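Local coordinates for putative GH105 family protein (PDB 3QWT) that is of unknown function but probably acts as a glycoside hydrolase of family GH105, whose characterised members release unsaturated uronic acids from polysaccharide fragments, at residues G75-Y80 with K90-W95; T210-H215 with R232-L237. All coordinates share one frame; numbering follows the deposited sequence.

Contact 1: G75-Y80 with K90-W95; sequences GMYHYY and KIIDDW
M76, a selenomethionine, sets CG anti to its carbonyl carbon (chi1 -71°) and then runs out fully extended, which carries SE and CE across to I91; I91 in turn holds CG2 anti to its backbone N, presenting that methyl to the incoming chain. The two belong to a roughly antiparallel helical hairpin of the alpha/alpha toroid, helix 67-83 turning directly into helix 86-102, with the short axes 10.2 Å apart and a signed crossing angle of -140°. M76 and I91 meet at about a right angle, with SE 3.4 Å from I91 CG2 and the terminal CE lying 3.8 Å from that same methyl. I92 works nearer the backbone. Its CD1 reaches in beside the first helix, at 4.0 Å from M76 CB and 3.8 Å from Y77 CA, so it packs against the root of M76 and not its tip. No hydrogen bond crosses between the segments; apolar packing carries the contact. L37, V38 and W62 also touch the M76 side chain, as does M370 of helix 363-377, so it sits among several parts of the fold. The rings of Y77 and Y80 send their hydroxyls to E124, the bond from Y77 being weak. I92 CD1 lies at the edge of the Y77 ring, near its plane, 4.3 Å from Y77 CB.

Contact 2: T210-H215 with R232-L237; sequences TGLWFH and RGNSWL
W213 is held to N234 by two hydrogen bonds that pair one residue's backbone with the other's side-chain amide. The backbone N of W213 gives its hydrogen to N234 OD1 at 2.8 Å, arriving in the carbonyl plane on a lone pair, with an N-H...O angle of 150°. In return N234 ND2 donates to W213 O over 3.2 Å, this time tilted out of the carbonyl plane. The carboxamide thus spans the backbone N and O of W213, and its plane stands nearly perpendicular to the indole, 83° apart. One turn further along the helix, L237 sets CD1 over one face of the six-membered ring, with CD2 out toward the CZ2-CH2 rim; the modelled approach is too tight to be taken literally. Here, in the alpha/alpha toroid, the loop between helix 188-205 and strand 216-218 is fastened to the first turns of helix 231-248. L171 of helix 170-184 touches both W213 and L237, and V263 of helix 255-272 packs on W213 as well. N234 CG lies beside its own backbone N (chi1 -86°), swinging the amide toward the loop, where ND2 also bonds W230 O; that second bond helps fix the amide's rotation. Further out, T210 OG1 accepts from L212 N at 3.1 Å in an ST turn, and OG1 bonds D207 OD2 too.

How the contacts relate
From the N terminus, contact 1 comes first: helix 67-83 ends, a tight connection follows, and helix 86-102 folds back, so only nine residues separate 75-80 from 90-95. The chain then passes through four more helices before contact 2 closes a longer excursion of sixteen residues, which includes strand 216-218, between 210-215 and 232-237. The two closures follow one another in series, neither nested nor crossed. Contact 1 and contact 2 lie on opposite sides of the chain's centre and do not touch; the centres of contacts 1 and 2 are about 27 Å apart. Helix 363-377 connects the two neighbourhoods, since it packs against M76, H78 and Y79 as well as R232, S235 and W236.

Contact 1: G75-Y80 with K90-W95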
ATOM      1  N   GLY A  75     -12.662  25.010 -27.315  1.00 40.37           N
ATOM      2  CA  GLY A  75     -11.625  25.616 -28.129  1.00 36.45           C
ATOM      3  C   GLY A  75     -11.028  26.829 -27.435  1.00 35.34           C
ATOM      4  O   GLY A  75      -9.812  26.970 -27.349  1.00 34.21           O
HETATM    5  N   MSE A  76     -11.889  27.708 -26.935  1.00 43.29           N
HETATM    6  CA  MSE A  76     -11.441  28.844 -26.134  1.00 43.02           C
HETATM    7  C   MSE A  76     -10.631  28.386 -24.928  1.00 41.94           C
HETATM    8  O   MSE A  76      -9.568  28.949 -24.633  1.00 38.51           O
HETATM    9  CB  MSE A  76     -12.638  29.662 -25.648  1.00 41.11           C
HETATM   10  CG  MSE A  76     -13.340  30.445 -26.740  1.00 49.56           C
HETATM   11 SE   MSE A  76     -14.802  31.539 -26.009  0.84 65.49          SE
HETATM   12  CE  MSE A  76     -15.530  32.200 -27.694  1.00 68.61           C
ATOM     13  N   TYR A  77     -11.132  27.372 -24.224  1.00 39.54           N
ATOM     14  CA  TYR A  77     -10.456  26.928 -23.011  1.00 39.33           C
ATOM     15  C   TYR A  77      -9.032  26.528 -23.356  1.00 36.60           C
ATOM     16  O   TYR A  77      -8.087  26.936 -22.691  1.00 37.00           O
ATOM     17  CB  TYR A  77     -11.172  25.773 -22.299  1.00 37.46           C
ATOM     18  CG  TYR A  77     -10.401  25.380 -21.067  1.00 36.49           C
ATOM     19  CD1 TYR A  77     -10.407  26.200 -19.947  1.00 37.99           C
ATOM     20  CD2 TYR A  77      -9.604  24.238 -21.045  1.00 34.48           C
ATOM     21  CE1 TYR A  77      -9.664  25.883 -18.820  1.00 42.86           C
ATOM     22  CE2 TYR A  77      -8.849  23.913 -19.913  1.00 35.40           C
ATOM     23  CZ  TYR A  77      -8.891  24.745 -18.808  1.00 41.09           C
ATOM     24  OH  TYR A  77      -8.164  24.453 -17.681  1.00 47.08           O
ATOM     25  N   HIS A  78      -8.893  25.742 -24.419  1.00 33.95           N
ATOM     26  CA  HIS A  78      -7.575  25.310 -24.886  1.00 36.94           C
ATOM     27  C   HIS A  78      -6.592  26.473 -24.997  1.00 32.66           C
ATOM     28  O   HIS A  78      -5.523  26.457 -24.382  1.00 30.50           O
ATOM     29  CB  HIS A  78      -7.683  24.533 -26.213  1.00 33.79           C
ATOM     30  CG  HIS A  78      -7.863  23.060 -26.018  1.00 39.43           C
ATOM     31  ND1 HIS A  78      -6.826  22.165 -26.124  1.00 49.31           N
ATOM     32  CD2 HIS A  78      -8.950  22.331 -25.665  1.00 43.52           C
ATOM     33  CE1 HIS A  78      -7.264  20.945 -25.863  1.00 52.83           C
ATOM     34  NE2 HIS A  78      -8.551  21.020 -25.581  1.00 50.24           N
ATOM     35  N   TYR A  79      -6.968  27.494 -25.757  1.00 27.21           N
ATOM     36  CA  TYR A  79      -6.142  28.680 -25.821  1.00 30.11           C
ATOM     37  C   TYR A  79      -5.842  29.238 -24.429  1.00 32.24           C
ATOM     38  O   TYR A  79      -4.681  29.506 -24.097  1.00 36.03           O
ATOM     39  CB  TYR A  79      -6.764  29.747 -26.716  1.00 34.07           C
ATOM     40  CG  TYR A  79      -5.772  30.850 -27.073  1.00 43.52           C
ATOM     41  CD1 TYR A  79      -4.754  30.616 -27.990  1.00 41.75           C
ATOM     42  CD2 TYR A  79      -5.847  32.112 -26.486  1.00 37.51           C
ATOM     43  CE1 TYR A  79      -3.843  31.603 -28.322  1.00 39.78           C
ATOM     44  CE2 TYR A  79      -4.936  33.106 -26.810  1.00 42.73           C
ATOM     45  CZ  TYR A  79      -3.931  32.840 -27.732  1.00 45.29           C
ATOM     46  OH  TYR A  79      -3.007  33.808 -28.066  1.00 46.42           O
ATOM     47  N   TYR A  80      -6.877  29.402 -23.610  1.00 26.73           N
ATOM     48  CA  TYR A  80      -6.678  29.954 -22.276  1.00 31.02           C
ATOM     49  C   TYR A  80      -5.700  29.087 -21.484  1.00 31.55           C
ATOM     50  O   TYR A  80      -4.773  29.584 -20.842  1.00 32.83           O
ATOM     51  CB  TYR A  80      -8.004  30.073 -21.502  1.00 29.24           C
ATOM     52  CG  TYR A  80      -7.782  30.216 -20.010  1.00 26.65           C
ATOM     53  CD1 TYR A  80      -7.212  31.373 -19.480  1.00 32.59           C
ATOM     54  CD2 TYR A  80      -8.101  29.197 -19.143  1.00 27.95           C
ATOM     55  CE1 TYR A  80      -6.985  31.509 -18.106  1.00 25.12           C
ATOM     56  CE2 TYR A  80      -7.877  29.320 -17.779  1.00 33.84           C
ATOM     57  CZ  TYR A  80      -7.314  30.474 -17.268  1.00 32.11           C
ATOM     58  OH  TYR A  80      -7.095  30.596 -15.915  1.00 37.82           O
ATOM     59  N   LYS A  90     -12.522  35.488 -19.385  1.00 37.50           N
ATOM     60  CA  LYS A  90     -13.724  36.271 -19.140  1.00 36.20           C
ATOM     61  C   LYS A  90     -14.869  35.832 -20.050  1.00 33.10           C
ATOM     62  O   LYS A  90     -15.990  35.646 -19.591  1.00 37.21           O
ATOM     63  CB  LYS A  90     -13.449  37.766 -19.276  1.00 41.72           C
ATOM     64  CG  LYS A  90     -14.713  38.627 -19.371  1.00 49.53           C
ATOM     65  CD  LYS A  90     -14.669  39.798 -18.391  1.00 55.64           C
ATOM     66  CE  LYS A  90     -15.999  40.524 -18.346  1.00 60.65           C
ATOM     67  NZ  LYS A  90     -16.427  40.941 -19.717  1.00 61.14           N
ATOM     68  N   ILE A  91     -14.582  35.630 -21.328  1.00 31.90           N
ATOM     69  CA  ILE A  91     -15.610  35.173 -22.265  1.00 37.69           C
ATOM     70  C   ILE A  91     -16.243  33.848 -21.809  1.00 33.75           C
ATOM     71  O   ILE A  91     -17.467  33.675 -21.850  1.00 38.26           O
ATOM     72  CB  ILE A  91     -15.046  35.034 -23.706  1.00 42.90           C
ATOM     73  CG1 ILE A  91     -14.705  36.411 -24.283  1.00 40.67           C
ATOM     74  CG2 ILE A  91     -16.043  34.333 -24.610  1.00 43.23           C
ATOM     75  CD1 ILE A  91     -13.979  36.361 -25.636  1.00 39.61           C
ATOM     76  N   ILE A  92     -15.409  32.922 -21.355  1.00 32.14           N
ATOM     77  CA  ILE A  92     -15.905  31.641 -20.845  1.00 30.46           C
ATOM     78  C   ILE A  92     -16.780  31.800 -19.601  1.00 31.36           C
ATOM     79  O   ILE A  92     -17.942  31.351 -19.565  1.00 27.01           O
ATOM     80  CB  ILE A  92     -14.749  30.707 -20.517  1.00 31.09           C
ATOM     81  CG1 ILE A  92     -14.084  30.240 -21.812  1.00 26.49           C
ATOM     82  CG2 ILE A  92     -15.222  29.521 -19.663  1.00 24.60           C
ATOM     83  CD1 ILE A  92     -12.670  29.712 -21.602  1.00 31.77           C
ATOM     84  N   ASP A  93     -16.225  32.445 -18.580  1.00 25.33           N
ATOM     85  CA  ASP A  93     -16.968  32.633 -17.342  1.00 35.32           C
ATOM     86  C   ASP A  93     -18.270  33.408 -17.575  1.00 40.00           C
ATOM     87  O   ASP A  93     -19.314  33.072 -16.998  1.00 36.33           O
ATOM     88  CB  ASP A  93     -16.098  33.303 -16.280  1.00 39.83           C
ATOM     89  CG  ASP A  93     -14.925  32.427 -15.847  1.00 42.56           C
ATOM     90  OD1 ASP A  93     -14.853  31.242 -16.272  1.00 33.54           O
ATOM     91  OD2 ASP A  93     -14.074  32.933 -15.083  1.00 43.63           O
ATOM     92  N   ASP A  94     -18.213  34.422 -18.440  1.00 40.41           N
ATOM     93  CA  ASP A  94     -19.405  35.193 -18.772  1.00 42.22           C
ATOM     94  C   ASP A  94     -20.486  34.320 -19.412  1.00 40.93           C
ATOM     95  O   ASP A  94     -21.648  34.413 -19.042  1.00 41.57           O
ATOM     96  CB  ASP A  94     -19.071  36.377 -19.688  1.00 45.64           C
ATOM     97  CG  ASP A  94     -18.346  37.496 -18.962  1.00 46.75           C
ATOM     98  OD1 ASP A  94     -18.327  37.492 -17.712  1.00 43.24           O
ATOM     99  OD2 ASP A  94     -17.799  38.381 -19.654  1.00 52.48           O
ATOM    100  N   TRP A  95     -20.115  33.484 -20.378  1.00 34.24           N
ATOM    101  CA  TRP A  95     -21.111  32.624 -20.993  1.00 36.19           C
ATOM    102  C   TRP A  95     -21.820  31.800 -19.927  1.00 37.16           C
ATOM    103  O   TRP A  95     -23.048  31.682 -19.928  1.00 35.61           O
ATOM    104  CB  TRP A  95     -20.482  31.686 -22.015  1.00 30.82           C
ATOM    105  CG  TRP A  95     -21.498  30.926 -22.817  1.00 34.55           C
ATOM    106  CD1 TRP A  95     -22.034  31.300 -24.025  1.00 36.99           C
ATOM    107  CD2 TRP A  95     -22.101  29.665 -22.488  1.00 33.03           C
ATOM    108  NE1 TRP A  95     -22.920  30.354 -24.459  1.00 32.41           N
ATOM    109  CE2 TRP A  95     -22.985  29.338 -23.542  1.00 30.79           C
ATOM    110  CE3 TRP A  95     -21.974  28.775 -21.409  1.00 28.39           C
ATOM    111  CZ2 TRP A  95     -23.744  28.160 -23.554  1.00 28.76           C
ATOM    112  CZ3 TRP A  95     -22.728  27.601 -21.421  1.00 27.83           C
ATOM    113  CH2 TRP A  95     -23.599  27.304 -22.492  1.00 24.89           C
TER

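Contact 2: T210-H215 with R232-L237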
ATOM      1  N   THR A 210     -12.265   0.512 -43.916  1.00 35.33           N
ATOM      2  CA  THR A 210     -11.537   1.704 -44.349  1.00 33.83           C
ATOM      3  C   THR A 210     -10.744   2.384 -43.247  1.00 35.07           C
ATOM      4  O   THR A 210      -9.858   3.174 -43.526  1.00 38.65           O
ATOM      5  CB  THR A 210     -12.494   2.761 -44.929  1.00 36.92           C
ATOM      6  OG1 THR A 210     -13.356   3.246 -43.890  1.00 44.78           O
ATOM      7  CG2 THR A 210     -13.336   2.164 -46.026  1.00 40.82           C
ATOM      8  N   GLY A 211     -11.069   2.098 -41.993  1.00 41.51           N
ATOM      9  CA  GLY A 211     -10.419   2.776 -40.889  1.00 40.34           C
ATOM     10  C   GLY A 211     -11.167   4.036 -40.499  1.00 39.85           C
ATOM     11  O   GLY A 211     -10.998   4.568 -39.395  1.00 36.70           O
ATOM     12  N   LEU A 212     -12.006   4.519 -41.406  1.00 34.41           N
ATOM     13  CA  LEU A 212     -12.845   5.669 -41.101  1.00 37.53           C
ATOM     14  C   LEU A 212     -14.110   5.194 -40.373  1.00 40.25           C
ATOM     15  O   LEU A 212     -14.314   3.989 -40.206  1.00 41.88           O
ATOM     16  CB  LEU A 212     -13.188   6.438 -42.386  1.00 33.63           C
ATOM     17  CG  LEU A 212     -11.949   6.936 -43.139  1.00 38.92           C
ATOM     18  CD1 LEU A 212     -12.274   7.420 -44.572  1.00 41.98           C
ATOM     19  CD2 LEU A 212     -11.212   8.017 -42.341  1.00 29.51           C
ATOM     20  N   TRP A 213     -14.962   6.131 -39.962  1.00 35.77           N
ATOM     21  CA  TRP A 213     -16.162   5.799 -39.194  1.00 40.76           C
ATOM     22  C   TRP A 213     -17.475   6.136 -39.902  1.00 41.97           C
ATOM     23  O   TRP A 213     -17.554   7.088 -40.677  1.00 37.74           O
ATOM     24  CB  TRP A 213     -16.152   6.552 -37.867  1.00 37.42           C
ATOM     25  CG  TRP A 213     -15.249   5.977 -36.828  1.00 31.45           C
ATOM     26  CD1 TRP A 213     -13.958   5.584 -36.986  1.00 33.51           C
ATOM     27  CD2 TRP A 213     -15.567   5.780 -35.446  1.00 28.95           C
ATOM     28  NE1 TRP A 213     -13.452   5.125 -35.783  1.00 33.73           N
ATOM     29  CE2 TRP A 213     -14.421   5.241 -34.826  1.00 27.69           C
ATOM     30  CE3 TRP A 213     -16.718   5.991 -34.678  1.00 31.66           C
ATOM     31  CZ2 TRP A 213     -14.391   4.915 -33.465  1.00 34.89           C
ATOM     32  CZ3 TRP A 213     -16.691   5.674 -33.330  1.00 31.13           C
ATOM     33  CH2 TRP A 213     -15.531   5.131 -32.735  1.00 33.21           C
ATOM     34  N   PHE A 214     -18.516   5.368 -39.602  1.00 34.30           N
ATOM     35  CA  PHE A 214     -19.848   5.716 -40.051  1.00 32.84           C
ATOM     36  C   PHE A 214     -20.488   6.733 -39.112  1.00 37.68           C
ATOM     37  O   PHE A 214     -20.247   6.718 -37.901  1.00 26.30           O
ATOM     38  CB  PHE A 214     -20.710   4.463 -40.153  1.00 41.79           C
ATOM     39  CG  PHE A 214     -20.227   3.497 -41.195  1.00 43.79           C
ATOM     40  CD1 PHE A 214     -20.195   3.866 -42.526  1.00 41.24           C
ATOM     41  CD2 PHE A 214     -19.780   2.237 -40.842  1.00 40.93           C
ATOM     42  CE1 PHE A 214     -19.732   2.972 -43.499  1.00 43.18           C
ATOM     43  CE2 PHE A 214     -19.318   1.347 -41.811  1.00 45.05           C
ATOM     44  CZ  PHE A 214     -19.296   1.720 -43.136  1.00 41.99           C
ATOM     45  N   HIS A 215     -21.317   7.604 -39.660  1.00 34.88           N
ATOM     46  CA  HIS A 215     -21.935   8.628 -38.826  1.00 43.44           C
ATOM     47  C   HIS A 215     -22.801   8.029 -37.714  1.00 40.82           C
ATOM     48  O   HIS A 215     -22.618   8.355 -36.537  1.00 37.19           O
ATOM     49  CB  HIS A 215     -22.749   9.631 -39.655  1.00 40.00           C
ATOM     50  CG  HIS A 215     -23.309  10.753 -38.841  1.00 46.15           C
ATOM     51  ND1 HIS A 215     -24.379  11.517 -39.255  1.00 46.52           N
ATOM     52  CD2 HIS A 215     -22.942  11.237 -37.629  1.00 47.26           C
ATOM     53  CE1 HIS A 215     -24.649  12.424 -38.330  1.00 49.39           C
ATOM     54  NE2 HIS A 215     -23.791  12.276 -37.337  1.00 49.83           N
ATOM     55  N   ARG A 232     -17.080  15.801 -40.476  1.00 35.90           N
ATOM     56  CA  ARG A 232     -17.130  16.367 -39.129  1.00 36.97           C
ATOM     57  C   ARG A 232     -17.244  15.272 -38.048  1.00 38.40           C
ATOM     58  O   ARG A 232     -16.535  15.305 -37.042  1.00 43.88           O
ATOM     59  CB  ARG A 232     -18.217  17.448 -38.990  1.00 30.63           C
ATOM     60  CG  ARG A 232     -18.290  17.989 -37.544  1.00 40.14           C
ATOM     61  CD  ARG A 232     -18.675  19.462 -37.456  1.00 41.92           C
ATOM     62  NE  ARG A 232     -20.051  19.701 -37.880  1.00 50.55           N
ATOM     63  CZ  ARG A 232     -20.386  20.366 -38.978  1.00 48.76           C
ATOM     64  NH1 ARG A 232     -21.661  20.529 -39.285  1.00 52.65           N
ATOM     65  NH2 ARG A 232     -19.447  20.877 -39.762  1.00 52.86           N
ATOM     66  N   GLY A 233     -18.112  14.289 -38.276  1.00 38.51           N
ATOM     67  CA  GLY A 233     -18.314  13.213 -37.326  1.00 37.35           C
ATOM     68  C   GLY A 233     -17.030  12.475 -36.993  1.00 42.79           C
ATOM     69  O   GLY A 233     -16.736  12.205 -35.816  1.00 39.32           O
ATOM     70  N   ASN A 234     -16.272  12.137 -38.036  1.00 40.93           N
ATOM     71  CA  ASN A 234     -14.988  11.460 -37.878  1.00 35.30           C
ATOM     72  C   ASN A 234     -14.007  12.310 -37.086  1.00 32.53           C
ATOM     73  O   ASN A 234     -13.212  11.811 -36.270  1.00 36.73           O
ATOM     74  CB  ASN A 234     -14.392  11.148 -39.253  1.00 29.46           C
ATOM     75  CG  ASN A 234     -14.897   9.844 -39.806  1.00 37.39           C
ATOM     76  OD1 ASN A 234     -14.257   8.790 -39.649  1.00 35.37           O
ATOM     77  ND2 ASN A 234     -16.064   9.892 -40.445  1.00 37.66           N
ATOM     78  N   SER A 235     -14.055  13.595 -37.394  1.00 21.59           N
ATOM     79  CA  SER A 235     -13.295  14.623 -36.733  1.00 29.16           C
ATOM     80  C   SER A 235     -13.477  14.513 -35.209  1.00 31.78           C
ATOM     81  O   SER A 235     -12.510  14.616 -34.451  1.00 37.35           O
ATOM     82  CB  SER A 235     -13.793  15.976 -37.273  1.00 39.96           C
ATOM     83  OG  SER A 235     -13.222  17.095 -36.630  1.00 48.84           O
ATOM     84  N   TRP A 236     -14.715  14.281 -34.771  1.00 26.95           N
ATOM     85  CA  TRP A 236     -15.007  14.216 -33.345  1.00 30.89           C
ATOM     86  C   TRP A 236     -14.158  13.128 -32.706  1.00 36.26           C
ATOM     87  O   TRP A 236     -13.868  13.175 -31.516  1.00 30.73           O
ATOM     88  CB  TRP A 236     -16.476  13.900 -33.072  1.00 22.39           C
ATOM     89  CG  TRP A 236     -17.387  14.922 -33.507  1.00 29.33           C
ATOM     90  CD1 TRP A 236     -18.545  14.730 -34.171  1.00 40.45           C
ATOM     91  CD2 TRP A 236     -17.247  16.332 -33.324  1.00 31.10           C
ATOM     92  NE1 TRP A 236     -19.151  15.935 -34.425  1.00 44.52           N
ATOM     93  CE2 TRP A 236     -18.374  16.938 -33.914  1.00 36.23           C
ATOM     94  CE3 TRP A 236     -16.278  17.145 -32.723  1.00 37.29           C
ATOM     95  CZ2 TRP A 236     -18.557  18.323 -33.940  1.00 33.99           C
ATOM     96  CZ3 TRP A 236     -16.468  18.535 -32.734  1.00 30.02           C
ATOM     97  CH2 TRP A 236     -17.593  19.101 -33.343  1.00 33.52           C
ATOM     98  N   LEU A 237     -13.766  12.138 -33.497  1.00 26.92           N
ATOM     99  CA  LEU A 237     -12.998  11.044 -32.929  1.00 33.27           C
ATOM    100  C   LEU A 237     -11.533  11.362 -32.915  1.00 30.95           C
ATOM    101  O   LEU A 237     -10.838  11.053 -31.949  1.00 33.26           O
ATOM    102  CB  LEU A 237     -13.265   9.724 -33.644  1.00 44.80           C
ATOM    103  CG  LEU A 237     -14.286   8.987 -32.792  1.00 54.67           C
ATOM    104  CD1 LEU A 237     -15.487   8.640 -33.633  1.00 62.66           C
ATOM    105  CD2 LEU A 237     -13.663   7.766 -32.121  1.00 52.97           C
TER